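Local coordinates for protein porin (Pseudomonas aeruginosa, PDB 3T24) that forms an outer-membrane beta-barrel channel of the OprD family, through which small carboxylate-bearing substrates are thought to cross into the cell, at residues Phe304-Glu309 with Asp338-Leu343; Thr202-Thr207 with Val226-Ile231. All coordinates share one frame; numbering follows the deposited sequence.

Interaction 1: Phe304-Glu309 with Asp338-Leu343; sequences FANKDE and DNIDLL
K307 lays its aliphatic chain alongside D341, pointing the same way, with CG beside D341 CB and K307 CD packed 3.5 Å from L343 CD1. CG is anti to the backbone N (chi1 178°) and the chain stays extended until a bend at the last torsion, which brings NZ to bridge the OD2 atoms of D308 and D341. K307 NZ forms a 2.9 Å salt bridge with D341 OD2, through the anti lone pair of that oxygen, and another of 2.9 Å with D308 OD2, met on the syn side but well out of plane. The carboxylate planes of D308 and D341 are only 6° apart. Alongside this network D341 N donates to K307 O (3.2 Å), and N339 ND2 reaches D308 O (2.9 Å). At the buried end, I340 CD1 lies 3.5 Å from E309 OE2, the two side chains running side by side. E309 OE1 takes two N-H groups of N306, backbone and amide, across a type II turn from N306 to E309. D308 OD2 and D341 OD2 lie 4.0 Å apart, so the shared ammonium probably offsets their mutual repulsion, tying loop to strand end by charge as well as by backbone.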
ATOM      1  N   PHE A 304       1.035   6.278 -12.137  1.00 22.39           N
ATOM      2  CA  PHE A 304       0.206   6.811 -13.210  1.00 24.91           C
ATOM      3  C   PHE A 304      -0.755   7.854 -12.702  1.00 30.09           C
ATOM      4  O   PHE A 304      -1.897   7.943 -13.146  1.00 33.49           O
ATOM      5  CB  PHE A 304      -0.505   5.672 -13.941  1.00 27.31           C
ATOM      6  CG  PHE A 304       0.451   4.755 -14.611  1.00 28.68           C
ATOM      7  CD1 PHE A 304       0.797   4.950 -15.925  1.00 26.49           C
ATOM      8  CD2 PHE A 304       1.080   3.748 -13.892  1.00 26.89           C
ATOM      9  CE1 PHE A 304       1.721   4.118 -16.545  1.00 31.73           C
ATOM     10  CE2 PHE A 304       2.002   2.937 -14.489  1.00 28.78           C
ATOM     11  CZ  PHE A 304       2.333   3.119 -15.820  1.00 29.50           C
ATOM     12  N   ALA A 305      -0.247   8.664 -11.779  1.00 25.56           N
ATOM     13  CA  ALA A 305      -1.048   9.644 -11.079  1.00 21.15           C
ATOM     14  C   ALA A 305      -0.593  11.081 -11.346  1.00 23.44           C
ATOM     15  O   ALA A 305      -0.777  11.944 -10.492  1.00 24.16           O
ATOM     16  CB  ALA A 305      -1.004   9.349  -9.580  1.00 19.09           C
ATOM     17  N   ASN A 306       0.021  11.327 -12.505  1.00 25.24           N
ATOM     18  CA  ASN A 306       0.411  12.681 -12.913  1.00 30.54           C
ATOM     19  C   ASN A 306      -0.791  13.524 -13.368  1.00 29.27           C
ATOM     20  O   ASN A 306      -1.849  12.988 -13.683  1.00 29.43           O
ATOM     21  CB  ASN A 306       1.485  12.634 -14.015  1.00 33.29           C
ATOM     22  CG  ASN A 306       2.781  11.958 -13.551  1.00 31.18           C
ATOM     23  OD1 ASN A 306       3.546  12.536 -12.779  1.00 30.54           O
ATOM     24  ND2 ASN A 306       3.030  10.741 -14.031  1.00 25.02           N
ATOM     25  N   LYS A 307      -0.626  14.841 -13.389  1.00 30.95           N
ATOM     26  CA  LYS A 307      -1.693  15.746 -13.824  1.00 25.50           C
ATOM     27  C   LYS A 307      -2.310  15.297 -15.157  1.00 30.91           C
ATOM     28  O   LYS A 307      -1.591  15.045 -16.120  1.00 31.16           O
ATOM     29  CB  LYS A 307      -1.151  17.165 -13.937  1.00 27.32           C
ATOM     30  CG  LYS A 307      -2.160  18.219 -14.440  1.00 27.90           C
ATOM     31  CD  LYS A 307      -1.467  19.581 -14.508  1.00 29.58           C
ATOM     32  CE  LYS A 307      -2.414  20.750 -14.784  1.00 32.02           C
ATOM     33  NZ  LYS A 307      -3.223  20.451 -15.974  1.00 41.49           N
ATOM     34  N   ASP A 308      -3.633  15.142 -15.173  1.00 33.56           N
ATOM     35  CA  ASP A 308      -4.391  14.770 -16.373  1.00 32.81           C
ATOM     36  C   ASP A 308      -4.147  13.354 -16.886  1.00 29.94           C
ATOM     37  O   ASP A 308      -4.755  12.931 -17.875  1.00 35.64           O
ATOM     38  CB  ASP A 308      -4.151  15.766 -17.525  1.00 32.77           C
ATOM     39  CG  ASP A 308      -4.528  17.186 -17.166  1.00 34.32           C
ATOM     40  OD1 ASP A 308      -5.507  17.402 -16.422  1.00 33.77           O
ATOM     41  OD2 ASP A 308      -3.834  18.102 -17.644  1.00 37.89           O
ATOM     42  N   GLU A 309      -3.267  12.616 -16.233  1.00 27.67           N
ATOM     43  CA  GLU A 309      -2.932  11.286 -16.726  1.00 25.91           C
ATOM     44  C   GLU A 309      -4.144  10.348 -16.802  1.00 28.75           C
ATOM     45  O   GLU A 309      -4.940  10.265 -15.869  1.00 33.91           O
ATOM     46  CB  GLU A 309      -1.801  10.675 -15.895  1.00 26.10           C
ATOM     47  CG  GLU A 309      -1.279   9.339 -16.428  1.00 23.42           C
ATOM     48  CD  GLU A 309       0.104   9.008 -15.898  1.00 30.07           C
ATOM     49  OE1 GLU A 309       0.563   9.699 -14.960  1.00 26.66           O
ATOM     50  OE2 GLU A 309       0.727   8.058 -16.425  1.00 28.02           O
ATOM     51  N   ASP A 338      -1.252   8.110 -20.705  1.00 28.92           N
ATOM     52  CA  ASP A 338      -1.023   9.253 -21.579  1.00 40.51           C
ATOM     53  C   ASP A 338      -1.776  10.481 -21.103  1.00 39.00           C
ATOM     54  O   ASP A 338      -2.385  10.463 -20.031  1.00 40.31           O
ATOM     55  CB  ASP A 338      -1.366   8.921 -23.035  1.00 41.30           C
ATOM     56  CG  ASP A 338      -2.851   8.659 -23.250  1.00 47.58           C
ATOM     57  OD1 ASP A 338      -3.186   7.991 -24.251  1.00 51.17           O
ATOM     58  OD2 ASP A 338      -3.680   9.121 -22.434  1.00 37.60           O
ATOM     59  N   ASN A 339      -1.720  11.545 -21.901  1.00 35.00           N
ATOM     60  CA  ASN A 339      -2.483  12.756 -21.623  1.00 32.63           C
ATOM     61  C   ASN A 339      -1.858  13.524 -20.480  1.00 31.65           C
ATOM     62  O   ASN A 339      -2.493  14.383 -19.870  1.00 35.97           O
ATOM     63  CB  ASN A 339      -3.961  12.439 -21.313  1.00 29.57           C
ATOM     64  CG  ASN A 339      -4.871  13.657 -21.497  1.00 45.38           C
ATOM     65  OD1 ASN A 339      -4.840  14.321 -22.549  1.00 48.33           O
ATOM     66  ND2 ASN A 339      -5.679  13.965 -20.471  1.00 34.40           N
ATOM     67  N   ILE A 340      -0.601  13.209 -20.200  1.00 27.62           N
ATOM     68  CA  ILE A 340       0.099  13.856 -19.113  1.00 32.24           C
ATOM     69  C   ILE A 340       0.437  15.279 -19.471  1.00 29.70           C
ATOM     70  O   ILE A 340       1.044  15.535 -20.497  1.00 31.96           O
ATOM     71  CB  ILE A 340       1.397  13.111 -18.712  1.00 39.27           C
ATOM     72  CG1 ILE A 340       1.055  11.742 -18.108  1.00 29.19           C
ATOM     73  CG2 ILE A 340       2.189  13.943 -17.692  1.00 33.86           C
ATOM     74  CD1 ILE A 340       2.170  10.746 -18.224  1.00 27.97           C
ATOM     75  N   ASP A 341       0.032  16.206 -18.616  1.00 30.91           N
ATOM     76  CA  ASP A 341       0.454  17.576 -18.754  1.00 34.38           C
ATOM     77  C   ASP A 341       1.928  17.702 -18.331  1.00 33.16           C
ATOM     78  O   ASP A 341       2.302  17.386 -17.191  1.00 29.89           O
ATOM     79  CB  ASP A 341      -0.442  18.488 -17.917  1.00 35.35           C
ATOM     80  CG  ASP A 341      -0.102  19.956 -18.091  1.00 34.54           C
ATOM     81  OD1 ASP A 341       0.947  20.237 -18.709  1.00 32.70           O
ATOM     82  OD2 ASP A 341      -0.865  20.820 -17.600  1.00 34.86           O
ATOM     83  N   LEU A 342       2.759  18.171 -19.256  1.00 29.81           N
ATOM     84  CA  LEU A 342       4.191  18.258 -19.016  1.00 27.20           C
ATOM     85  C   LEU A 342       4.562  19.529 -18.282  1.00 29.78           C
ATOM     86  O   LEU A 342       5.714  19.686 -17.858  1.00 32.38           O
ATOM     87  CB  LEU A 342       4.988  18.139 -20.319  1.00 28.45           C
ATOM     88  CG  LEU A 342       4.899  16.819 -21.093  1.00 32.57           C
ATOM     89  CD1 LEU A 342       5.582  16.988 -22.452  1.00 30.30           C
ATOM     90  CD2 LEU A 342       5.500  15.642 -20.331  1.00 35.70           C
ATOM     91  N   LEU A 343       3.602  20.443 -18.146  1.00 25.29           N
ATOM     92  CA  LEU A 343       3.726  21.522 -17.154  1.00 34.23           C
ATOM     93  C   LEU A 343       4.614  22.686 -17.613  1.00 34.94           C
ATOM     94  O   LEU A 343       4.256  23.850 -17.465  1.00 36.18           O
ATOM     95  CB  LEU A 343       4.273  20.947 -15.826  1.00 28.11           C
ATOM     96  CG  LEU A 343       3.319  20.523 -14.687  1.00 36.40           C
ATOM     97  CD1 LEU A 343       1.954  20.051 -15.158  1.00 37.39           C
ATOM     98  CD2 LEU A 343       3.973  19.486 -13.765  1.00 21.45           C
TER

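Interaction 2: Thr202-Thr207 with Val226-Ile231; sequences TDNLST and VHTLPI. With C8E ((hydroxyethyloxy)tri(ethyloxy)octane), chain L; C8E ((hydroxyethyloxy)tri(ethyloxy)octane), chain M.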
ATOM      1  N   THR A 202     -25.058  -6.410   0.828  1.00 59.37           N
ATOM      2  CA  THR A 202     -25.290  -7.843   0.736  1.00 65.34           C
ATOM      3  C   THR A 202     -23.919  -8.441   0.908  1.00 70.36           C
ATOM      4  O   THR A 202     -22.937  -7.704   0.970  1.00 68.87           O
ATOM      5  CB  THR A 202     -25.808  -8.262  -0.643  1.00 68.11           C
ATOM      6  OG1 THR A 202     -24.734  -8.189  -1.594  1.00 71.07           O
ATOM      7  CG2 THR A 202     -26.957  -7.366  -1.089  1.00 65.90           C
ATOM      8  N   ASP A 203     -23.834  -9.765   0.973  1.00 78.02           N
ATOM      9  CA  ASP A 203     -22.531 -10.401   1.098  1.00 84.73           C
ATOM     10  C   ASP A 203     -21.725 -10.276  -0.193  1.00 83.04           C
ATOM     11  O   ASP A 203     -20.613 -10.791  -0.283  1.00 86.40           O
ATOM     12  CB  ASP A 203     -22.642 -11.863   1.566  1.00 94.98           C
ATOM     13  CG  ASP A 203     -23.982 -12.495   1.231  1.00106.52           C
ATOM     14  OD1 ASP A 203     -25.001 -12.093   1.831  1.00107.94           O
ATOM     15  OD2 ASP A 203     -24.015 -13.415   0.386  1.00114.13           O
ATOM     16  N   ASN A 204     -22.278  -9.568  -1.177  1.00 75.10           N
ATOM     17  CA  ASN A 204     -21.590  -9.359  -2.452  1.00 69.59           C
ATOM     18  C   ASN A 204     -21.344  -7.896  -2.834  1.00 61.12           C
ATOM     19  O   ASN A 204     -20.588  -7.618  -3.755  1.00 64.18           O
ATOM     20  CB  ASN A 204     -22.346 -10.053  -3.583  1.00 73.08           C
ATOM     21  CG  ASN A 204     -22.001 -11.518  -3.693  1.00 78.01           C
ATOM     22  OD1 ASN A 204     -20.825 -11.892  -3.701  1.00 74.49           O
ATOM     23  ND2 ASN A 204     -23.025 -12.362  -3.760  1.00 83.06           N
ATOM     24  N   LEU A 205     -21.991  -6.972  -2.133  1.00 59.11           N
ATOM     25  CA  LEU A 205     -21.919  -5.555  -2.468  1.00 54.79           C
ATOM     26  C   LEU A 205     -21.647  -4.664  -1.266  1.00 52.94           C
ATOM     27  O   LEU A 205     -22.458  -4.567  -0.349  1.00 54.48           O
ATOM     28  CB  LEU A 205     -23.225  -5.093  -3.117  1.00 62.92           C
ATOM     29  CG  LEU A 205     -23.327  -3.581  -3.333  1.00 59.36           C
ATOM     30  CD1 LEU A 205     -22.368  -3.151  -4.435  1.00 53.16           C
ATOM     31  CD2 LEU A 205     -24.757  -3.178  -3.668  1.00 58.38           C
ATOM     32  N   SER A 206     -20.513  -3.978  -1.276  1.00 49.80           N
ATOM     33  CA  SER A 206     -20.295  -2.988  -0.240  1.00 54.46           C
ATOM     34  C   SER A 206     -19.937  -1.653  -0.840  1.00 50.59           C
ATOM     35  O   SER A 206     -19.400  -1.577  -1.943  1.00 50.33           O
ATOM     36  CB  SER A 206     -19.227  -3.450   0.751  1.00 56.68           C
ATOM     37  OG  SER A 206     -18.055  -3.835   0.064  1.00 63.08           O
ATOM     38  N   THR A 207     -20.258  -0.594  -0.113  1.00 50.31           N
ATOM     39  CA  THR A 207     -19.801   0.731  -0.487  1.00 49.30           C
ATOM     40  C   THR A 207     -19.082   1.341   0.702  1.00 49.78           C
ATOM     41  O   THR A 207     -19.288   0.929   1.853  1.00 42.80           O
ATOM     42  CB  THR A 207     -20.959   1.641  -0.928  1.00 51.53           C
ATOM     43  OG1 THR A 207     -21.761   2.008   0.207  1.00 52.80           O
ATOM     44  CG2 THR A 207     -21.815   0.927  -1.948  1.00 54.14           C
ATOM     45  N   VAL A 226     -17.617  -1.872  -4.103  1.00 47.00           N
ATOM     46  CA  VAL A 226     -17.021  -3.142  -4.489  1.00 49.05           C
ATOM     47  C   VAL A 226     -18.112  -4.191  -4.690  1.00 49.42           C
ATOM     48  O   VAL A 226     -18.907  -4.457  -3.799  1.00 52.54           O
ATOM     49  CB  VAL A 226     -15.996  -3.625  -3.435  1.00 47.51           C
ATOM     50  CG1 VAL A 226     -15.508  -5.027  -3.750  1.00 42.53           C
ATOM     51  CG2 VAL A 226     -14.833  -2.657  -3.360  1.00 38.94           C
ATOM     52  N   HIS A 227     -18.155  -4.784  -5.873  1.00 56.11           N
ATOM     53  CA  HIS A 227     -19.184  -5.770  -6.167  1.00 64.04           C
ATOM     54  C   HIS A 227     -18.552  -7.054  -6.687  1.00 67.50           C
ATOM     55  O   HIS A 227     -17.796  -7.036  -7.660  1.00 69.39           O
ATOM     56  CB  HIS A 227     -20.174  -5.208  -7.189  1.00 67.62           C
ATOM     57  CG  HIS A 227     -21.358  -6.091  -7.439  1.00 78.63           C
ATOM     58  ND1 HIS A 227     -22.292  -6.378  -6.466  1.00 82.34           N
ATOM     59  CD2 HIS A 227     -21.761  -6.747  -8.552  1.00 80.65           C
ATOM     60  CE1 HIS A 227     -23.219  -7.172  -6.969  1.00 83.27           C
ATOM     61  NE2 HIS A 227     -22.920  -7.412  -8.234  1.00 83.89           N
ATOM     62  N   THR A 228     -18.839  -8.164  -6.019  1.00 68.28           N
ATOM     63  CA  THR A 228     -18.382  -9.459  -6.502  1.00 69.48           C
ATOM     64  C   THR A 228     -19.589 -10.221  -7.023  1.00 73.94           C
ATOM     65  O   THR A 228     -20.610 -10.319  -6.348  1.00 71.98           O
ATOM     66  CB  THR A 228     -17.653 -10.267  -5.418  1.00 71.05           C
ATOM     67  OG1 THR A 228     -16.439  -9.597  -5.051  1.00 73.69           O
ATOM     68  CG2 THR A 228     -17.307 -11.649  -5.941  1.00 74.32           C
ATOM     69  N   LEU A 229     -19.470 -10.733  -8.243  1.00 75.43           N
ATOM     70  CA  LEU A 229     -20.587 -11.354  -8.932  1.00 75.53           C
ATOM     71  C   LEU A 229     -20.220 -12.761  -9.371  1.00 79.89           C
ATOM     72  O   LEU A 229     -19.495 -12.941 -10.347  1.00 77.58           O
ATOM     73  CB  LEU A 229     -20.996 -10.513 -10.149  1.00 73.58           C
ATOM     74  CG  LEU A 229     -22.189 -11.019 -10.968  1.00 78.32           C
ATOM     75  CD1 LEU A 229     -23.326 -11.445 -10.056  1.00 79.31           C
ATOM     76  CD2 LEU A 229     -22.661  -9.957 -11.946  1.00 81.66           C
ATOM     77  N   PRO A 230     -20.727 -13.771  -8.648  1.00 87.78           N
ATOM     78  CA  PRO A 230     -20.441 -15.161  -9.001  1.00 90.16           C
ATOM     79  C   PRO A 230     -21.309 -15.591 -10.169  1.00 89.60           C
ATOM     80  O   PRO A 230     -22.525 -15.649 -10.021  1.00 87.37           O
ATOM     81  CB  PRO A 230     -20.842 -15.923  -7.741  1.00 91.83           C
ATOM     82  CG  PRO A 230     -21.950 -15.104  -7.165  1.00 92.00           C
ATOM     83  CD  PRO A 230     -21.629 -13.667  -7.486  1.00 89.29           C
ATOM     84  N   ILE A 231     -20.695 -15.854 -11.318  1.00 91.57           N
ATOM     85  CA  ILE A 231     -21.427 -16.361 -12.468  1.00 97.42           C
ATOM     86  C   ILE A 231     -21.763 -17.826 -12.216  1.00100.91           C
ATOM     87  O   ILE A 231     -22.890 -18.276 -12.439  1.00101.30           O
ATOM     88  CB  ILE A 231     -20.600 -16.236 -13.758  1.00 98.41           C
TER
HETATM   89  C6  C8E L 403     -25.691   3.823  -1.699  1.00 85.94           C
HETATM   90  C7  C8E L 403     -26.438   3.024  -2.763  1.00 88.21           C
HETATM   91  C8  C8E L 403     -26.631   1.594  -2.280  1.00 89.25           C
HETATM   92  O9  C8E L 403     -27.973   1.193  -2.455  1.00 88.98           O
HETATM   93  C10 C8E L 403     -28.058   0.197  -3.447  1.00 88.11           C
HETATM   94  C11 C8E L 403     -28.176  -1.141  -2.724  1.00 86.24           C
HETATM   95  O12 C8E L 403     -28.650  -2.140  -3.609  1.00 87.25           O
HETATM   96  C13 C8E L 403     -28.143  -3.423  -3.301  1.00 84.43           C
HETATM   97  C14 C8E L 403     -28.539  -4.386  -4.414  1.00 83.24           C
HETATM   98  O15 C8E L 403     -27.584  -4.408  -5.451  1.00 83.75           O
HETATM   99  C16 C8E L 403     -27.358  -5.750  -5.818  1.00 79.31           C
HETATM  100  C17 C8E L 403     -26.927  -6.506  -4.564  1.00 76.02           C
HETATM  101  O18 C8E L 403     -26.983  -7.894  -4.822  1.00 72.40           O
HETATM  102  C19 C8E L 403     -25.943  -8.251  -5.699  1.00 68.53           C
HETATM  103  C20 C8E L 403     -25.170  -9.473  -5.202  1.00 72.37           C
HETATM  104  O21 C8E L 403     -24.904 -10.341  -6.294  1.00 74.19           O
HETATM  105  C1  C8E M 404     -21.235   4.976  -3.618  1.00 62.62           C
HETATM  106  C2  C8E M 404     -20.748   5.532  -2.280  1.00 61.64           C
HETATM  107  C3  C8E M 404     -21.822   5.383  -1.205  1.00 65.77           C
HETATM  108  C4  C8E M 404     -21.372   6.044   0.098  1.00 68.75           C
HETATM  109  C5  C8E M 404     -22.536   6.651   0.888  1.00 74.09           C
HETATM  110  C6  C8E M 404     -22.242   6.707   2.387  1.00 78.24           C
HETATM  111  C7  C8E M 404     -22.728   5.473   3.152  1.00 82.58           C
HETATM  112  C8  C8E M 404     -22.096   4.164   2.685  1.00 83.19           C
HETATM  113  O9  C8E M 404     -21.026   3.913   3.565  1.00 83.88           O
HETATM  114  C10 C8E M 404     -21.498   3.816   4.887  1.00 83.62           C
HETATM  115  C11 C8E M 404     -20.679   4.664   5.858  1.00 82.67           C
HETATM  116  O12 C8E M 404     -20.965   6.032   5.624  1.00 80.95           O
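L205 sets its CB against the edge of the H227 ring, 3.7 Å from H227 ND1, and the two side chains pass at a slant on one face of an antiparallel hairpin. The tight part of the contact is the backbone between them. L205 and H227 are a non-hydrogen-bonded pair, while S206 and V226 form the adjacent hydrogen-bonded pair through S206 N to V226 O (3.0 Å) and V226 N to S206 O (2.8 Å), the latter with an N-H...O angle of 171°. On the other side of the L205-H227 pair, T228 N donates to N204 O (2.9 Å) in the carbonyl plane, and this oxygen also receives a CA-H...O contact from H227. The axes of strands 205-207 and 226-230 approach to 5.0 Å at 173°, nearly antiparallel.

The N204 side chain is looser. N204 is the residue most buried by the opposite segment, its CB and amide lying against T228 O, yet the amide makes no hydrogen bond across the contact: OD1 faces another acceptor, and ND2 lies loosely near P230 CD and O21 of the chain L detergent, C8E. That detergent runs along the L205/H227 face, its C19 3.2 Å from H227 CE1 and its C13 3.4 Å from L205 CD2, and also touches T202 CG2 and N204 CB. A chi1 of -173° swings the imidazole so that its ND1-CE1 edge faces L205 CB and C19. Backbone bonds thus fix the register, whereas L205 and H227 offer a mixed apolar and polar surface to an amphiphile, consistent with the outer wall of a membrane barrel.

Overall arrangement
Interaction 1 and interaction 2 both reach the same strand array of the barrel but do not touch: their centres are 32 Å apart and their nearest atoms about 19 Å. Their centres stand 22 and 23 Å from the centre of the chain, and interaction 2 is complete in sequence before interaction 1 begins. Segments 202-207 and 226-231 pair neighbouring strands of one hairpin, 205-214 and 218-230, and carry bound detergent. Segment 304-309, by contrast, belongs to the long loop between strands 270-280 and 310-319, and K178, hydrogen-bonded to both N306 and L342, bridges it to segment 338-343. One contact is therefore regular strand pairing at a surface that binds detergent, the other a charged join of loop to strand.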